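Local coordinates for protein probable acetyltransferases (Chromobacterium violaceum, PDB 3PZJ) that probably transfers an acetyl group from acetyl-CoA as a GNAT-family acetyltransferase, possibly to N-terminal serine or alanine of proteins, at residues T80-T85 with T91-V96; E65-G70 with H124-P129. All blocks are in the same frame, centred on the assembly; numbering follows the deposited sequence.

Both contacts set part of the 65-87 region, a loop and the helix after it, against the same mixed sheet. Contact 1 packs helix 75-87 on strand 92-98; all its touching residues are buried, its chemistry across the gap is apolar, and a sodium ion sits at its Thr91 end. Contact 2 brings the loop between helices 46-58 and 75-87 to strand 119-127; it is only partly buried, more polar, and has a hydrogen bond between two side chains across it, with an ethanediol bound alongside. The two adjoin, their centres about 13 Å apart: Trp81 borders both, while Thr85 and Leu93 of contact 1 pack on His124 of contact 2.

Contact 1. Residues T80-T85 with T91-V96; sequences TWLALT and TALYVV. With NA (sodium ion), chain C.
Leu82 and Thr85 of helix 75-87, the second helix of the GNAT fold, meet Leu93 and Thr91 where the next sheet strand, 92-98, packs back on that helix. Leu82 reaches across with one methyl, CD2 standing 3.9 Å from Leu93 CD1, and Leu82 also touches Ala46 at the start of helix 46-58. Nearer the connection, Thr91 lies against the Thr85 carbonyl, CB 3.6 Å from Thr85 O, and the methyls Thr85 CG2 and Thr91 CG2 meet at 4.0 Å. Thr85 OG1 sits beside the backbone N (chi1 -60°), leaving CG2 anti to it and turned to the strand. No hydrogen bond joins the two segments. The carbonyl O of Thr91 binds the sodium ion at 2.2 Å, together with two waters and the carbonyls of Val86 and Gln88, so one ion links the last turn of the helix and the connection after it to the residue just before the strand. Within the helix, Trp81 O accepts twice from Thr85, from its N and from its hydroxyl, which arrive on opposite faces of the carbonyl plane. Thr85 OG1, 2.8 Å from Trp81 O, also lies over one face of the indole, toward its rim.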
# COMPACT_ATOMS: atom_id res chain seq x y z
N THR A 80 16.25 10.94 -15.20
CA THR A 80 15.11 10.20 -15.74
C THR A 80 14.32 9.52 -14.60
O THR A 80 13.11 9.72 -14.48
CB THR A 80 15.52 9.14 -16.77
OG1 THR A 80 16.11 9.78 -17.92
CG2 THR A 80 14.29 8.37 -17.24
N TRP A 81 15.04 8.81 -13.72
CA TRP A 81 14.46 8.19 -12.50
C TRP A 81 13.73 9.20 -11.65
O TRP A 81 12.60 8.97 -11.19
CB TRP A 81 15.54 7.42 -11.68
CG TRP A 81 14.98 6.88 -10.46
CD1 TRP A 81 14.19 5.77 -10.31
CD2 TRP A 81 15.07 7.47 -9.20
NE1 TRP A 81 13.83 5.63 -8.99
CE2 TRP A 81 14.33 6.68 -8.30
CE3 TRP A 81 15.69 8.63 -8.72
CZ2 TRP A 81 14.25 6.96 -6.96
CZ3 TRP A 81 15.58 8.93 -7.38
CH2 TRP A 81 14.86 8.08 -6.51
N LEU A 82 14.34 10.37 -11.42
CA LEU A 82 13.75 11.37 -10.55
C LEU A 82 12.50 11.84 -11.11
O LEU A 82 11.50 11.89 -10.39
CB LEU A 82 14.60 12.68 -10.40
CG LEU A 82 15.59 12.79 -9.26
CD1 LEU A 82 16.31 14.10 -9.40
CD2 LEU A 82 14.99 12.60 -7.81
N ALA A 83 12.53 12.21 -12.39
CA ALA A 83 11.38 12.72 -13.10
C ALA A 83 10.24 11.74 -13.10
O ALA A 83 9.16 12.16 -12.79
CB ALA A 83 11.74 13.09 -14.53
N LEU A 84 10.45 10.47 -13.45
CA LEU A 84 9.38 9.46 -13.40
C LEU A 84 8.89 9.19 -11.95
O LEU A 84 7.69 8.89 -11.73
CB LEU A 84 9.84 8.14 -14.03
CG LEU A 84 10.23 8.18 -15.50
CD1 LEU A 84 10.80 6.86 -16.03
CD2 LEU A 84 9.01 8.62 -16.33
N THR A 85 9.77 9.29 -10.96
CA THR A 85 9.28 9.12 -9.57
C THR A 85 8.32 10.28 -9.14
O THR A 85 7.22 10.04 -8.59
CB THR A 85 10.47 9.02 -8.59
OG1 THR A 85 11.29 7.91 -8.95
CG2 THR A 85 10.03 8.86 -7.17
N THR A 91 3.35 10.87 -5.09
CA THR A 91 4.72 11.06 -4.60
C THR A 91 5.15 12.55 -4.74
O THR A 91 4.83 13.24 -5.76
CB THR A 91 5.68 10.14 -5.39
OG1 THR A 91 5.33 8.78 -5.14
CG2 THR A 91 7.08 10.34 -4.94
N ALA A 92 5.80 13.08 -3.70
CA ALA A 92 6.35 14.44 -3.75
C ALA A 92 7.70 14.41 -3.08
O ALA A 92 7.81 13.86 -1.99
CB ALA A 92 5.43 15.44 -3.02
N LEU A 93 8.71 14.97 -3.72
CA LEU A 93 10.06 14.95 -3.16
C LEU A 93 10.57 16.35 -2.93
O LEU A 93 10.08 17.30 -3.57
CB LEU A 93 11.04 14.27 -4.09
CG LEU A 93 10.83 12.77 -4.41
CD1 LEU A 93 11.91 12.33 -5.45
CD2 LEU A 93 10.88 11.93 -3.15
N TYR A 94 11.50 16.45 -1.99
CA TYR A 94 12.08 17.72 -1.54
C TYR A 94 13.58 17.52 -1.42
O TYR A 94 14.06 16.42 -1.10
CB TYR A 94 11.54 18.12 -0.19
CG TYR A 94 10.02 18.30 -0.22
CD1 TYR A 94 9.44 19.56 -0.43
CD2 TYR A 94 9.19 17.22 -0.09
CE1 TYR A 94 8.06 19.70 -0.47
CE2 TYR A 94 7.81 17.35 -0.11
CZ TYR A 94 7.26 18.58 -0.39
OH TYR A 94 5.92 18.75 -0.45
N VAL A 95 14.31 18.60 -1.69
CA VAL A 95 15.72 18.67 -1.55
C VAL A 95 16.08 19.33 -0.16
O VAL A 95 15.53 20.35 0.25
CB VAL A 95 16.34 19.48 -2.68
CG1 VAL A 95 17.82 19.59 -2.42
CG2 VAL A 95 16.10 18.79 -4.03
N VAL A 96 17.00 18.68 0.55
CA VAL A 96 17.42 19.14 1.86
C VAL A 96 18.56 20.13 1.62
O VAL A 96 19.57 19.76 1.05
CB VAL A 96 17.90 17.97 2.67
CG1 VAL A 96 18.41 18.49 4.06
CG2 VAL A 96 16.67 16.96 2.88
NA NA C . 4.23 13.74 -7.86
O HOH W 1 4.96 15.96 -7.17
O HOH W 2 2.42 14.86 -8.81

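Contact 2. Residues E65-G70 with H124-P129; sequences EHLPYG and HVNFSP. With EDO (1,2-ethanediol), chain D.
Leu67 and Tyr69 carry the loop side of this contact, facing His124 and Asn126 on strand 119-127 of the GNAT sheet. Leu67 comes first: its CD2 methyl passes alongside the Asn126 amide, 3.8 Å from OD1, the two side chains running in opposite directions. That OD1 is hydrogen-bonded to His63 NE2, and Leu67 O accepts from Lys189 NZ. Tyr69 follows with most of the contact. Its CG sits between the backbone N and the carbonyl carbon (chi1 39°), and the ring extends to bring its hydroxyl between the two strand side chains. Asn126 ND2 donates to Tyr69 OH at 3.1 Å, nearly straight (163°) and in the amide plane; the same nitrogen gives a second bond, 2.9 Å, to His124 O, reaching it from well above the carbonyl plane. With OD1 also held, the amide is gripped at both ends and its rotation is fixed. The imidazole offers an edge to the phenol, His124 CD2 lying 3.2 Å from Tyr69 OH, while the two rings are oblique, their planes at 40°. An ethanediol, probably from the crystallisation liquor, lies beside Tyr69 OH and takes a 3.0 Å hydrogen bond from His124 N through its O2. His124 has positive phi, consistent with the acetyl-CoA-binding bulge of this strand in GNAT relatives; the ethanediol may mark that site. The loop, which joins helix 46-58 to helix 75-87, approaches strand 119-127 with its side chains: Phe57 of the first helix touches Asn126, Trp81 of the second meets the Tyr69 ring, and Phe107 and Arg111 of strand 106-114 pack beside Asn126 and His124.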
# COMPACT_ATOMS: atom_id res chain seq x y z
N GLU A 65 22.60 0.16 -1.50
CA GLU A 65 22.67 -1.28 -1.20
C GLU A 65 21.30 -1.85 -0.82
O GLU A 65 20.95 -2.96 -1.25
CB GLU A 65 23.65 -1.57 -0.01
CG GLU A 65 23.73 -3.08 0.32
CD GLU A 65 24.82 -3.44 1.33
OE1 GLU A 65 25.62 -2.55 1.70
OE2 GLU A 65 24.83 -4.63 1.73
N HIS A 66 20.57 -1.15 0.03
CA HIS A 66 19.26 -1.67 0.51
C HIS A 66 18.04 -0.94 -0.11
O HIS A 66 16.87 -1.04 0.39
CB HIS A 66 19.19 -1.52 2.02
CG HIS A 66 20.34 -2.14 2.75
ND1 HIS A 66 20.55 -3.51 2.81
CD2 HIS A 66 21.32 -1.57 3.49
CE1 HIS A 66 21.63 -3.75 3.53
NE2 HIS A 66 22.12 -2.59 3.95
N LEU A 67 18.28 -0.23 -1.19
CA LEU A 67 17.22 0.55 -1.84
C LEU A 67 16.78 -0.08 -3.13
O LEU A 67 17.61 -0.75 -3.79
CB LEU A 67 17.76 1.92 -2.12
CG LEU A 67 17.60 2.98 -1.04
CD1 LEU A 67 17.40 2.49 0.39
CD2 LEU A 67 18.69 4.03 -1.13
N PRO A 68 15.54 0.19 -3.58
CA PRO A 68 15.10 -0.47 -4.80
C PRO A 68 15.55 0.20 -6.10
O PRO A 68 15.05 -0.14 -7.16
CB PRO A 68 13.56 -0.53 -4.66
CG PRO A 68 13.23 0.43 -3.64
CD PRO A 68 14.44 0.88 -2.90
N TYR A 69 16.49 1.14 -6.03
CA TYR A 69 16.98 1.83 -7.19
C TYR A 69 18.42 2.15 -6.96
O TYR A 69 18.93 2.07 -5.86
CB TYR A 69 16.23 3.15 -7.42
CG TYR A 69 15.93 3.90 -6.15
CD1 TYR A 69 16.79 4.85 -5.63
CD2 TYR A 69 14.73 3.68 -5.47
CE1 TYR A 69 16.51 5.49 -4.41
CE2 TYR A 69 14.43 4.34 -4.29
CZ TYR A 69 15.30 5.26 -3.79
OH TYR A 69 14.95 5.88 -2.61
N GLY A 70 19.05 2.65 -8.00
CA GLY A 70 20.46 2.95 -7.95
C GLY A 70 21.34 1.69 -8.02
O GLY A 70 20.88 0.56 -7.89
N HIS A 124 11.98 7.64 0.22
CA HIS A 124 13.04 8.06 -0.62
C HIS A 124 14.04 8.89 0.17
O HIS A 124 14.57 9.90 -0.32
CB HIS A 124 12.44 8.88 -1.80
CG HIS A 124 11.71 8.05 -2.79
ND1 HIS A 124 10.38 8.24 -3.04
CD2 HIS A 124 12.11 7.04 -3.61
CE1 HIS A 124 9.97 7.35 -3.93
NE2 HIS A 124 10.99 6.60 -4.29
N VAL A 125 14.41 8.37 1.35
CA VAL A 125 15.33 9.08 2.20
C VAL A 125 16.74 8.79 1.73
O VAL A 125 17.24 7.64 1.84
CB VAL A 125 15.20 8.69 3.67
CG1 VAL A 125 16.28 9.39 4.59
CG2 VAL A 125 13.76 8.84 4.17
N ASN A 126 17.33 9.81 1.10
CA ASN A 126 18.64 9.72 0.43
C ASN A 126 19.50 10.86 0.93
O ASN A 126 19.48 12.01 0.36
CB ASN A 126 18.45 9.85 -1.07
CG ASN A 126 17.94 8.57 -1.70
OD1 ASN A 126 18.76 7.71 -1.99
ND2 ASN A 126 16.60 8.37 -1.76
N PHE A 127 20.26 10.58 1.99
CA PHE A 127 21.06 11.62 2.65
C PHE A 127 22.53 11.40 2.36
O PHE A 127 23.03 10.29 2.53
CB PHE A 127 20.82 11.56 4.16
CG PHE A 127 19.46 12.05 4.63
CD1 PHE A 127 18.54 12.62 3.78
CD2 PHE A 127 19.12 11.94 5.95
CE1 PHE A 127 17.32 13.10 4.26
CE2 PHE A 127 17.89 12.36 6.40
CZ PHE A 127 17.02 13.01 5.57
N SER A 128 23.22 12.45 1.97
CA SER A 128 24.69 12.38 1.71
C SER A 128 25.39 11.99 2.99
O SER A 128 24.87 12.20 4.06
CB SER A 128 25.18 13.74 1.23
OG SER A 128 25.20 14.69 2.28
N PRO A 129 26.62 11.47 2.91
CA PRO A 129 27.29 11.12 4.18
C PRO A 129 27.45 12.33 5.16
O PRO A 129 27.24 12.23 6.36
CB PRO A 129 28.64 10.52 3.72
CG PRO A 129 28.34 10.03 2.26
CD PRO A 129 27.33 11.01 1.71
C1 EDO D . 12.61 4.57 -1.05
O1 EDO D . 13.97 4.84 -0.79
C2 EDO D . 11.91 4.34 0.27
O2 EDO D . 10.64 4.92 0.12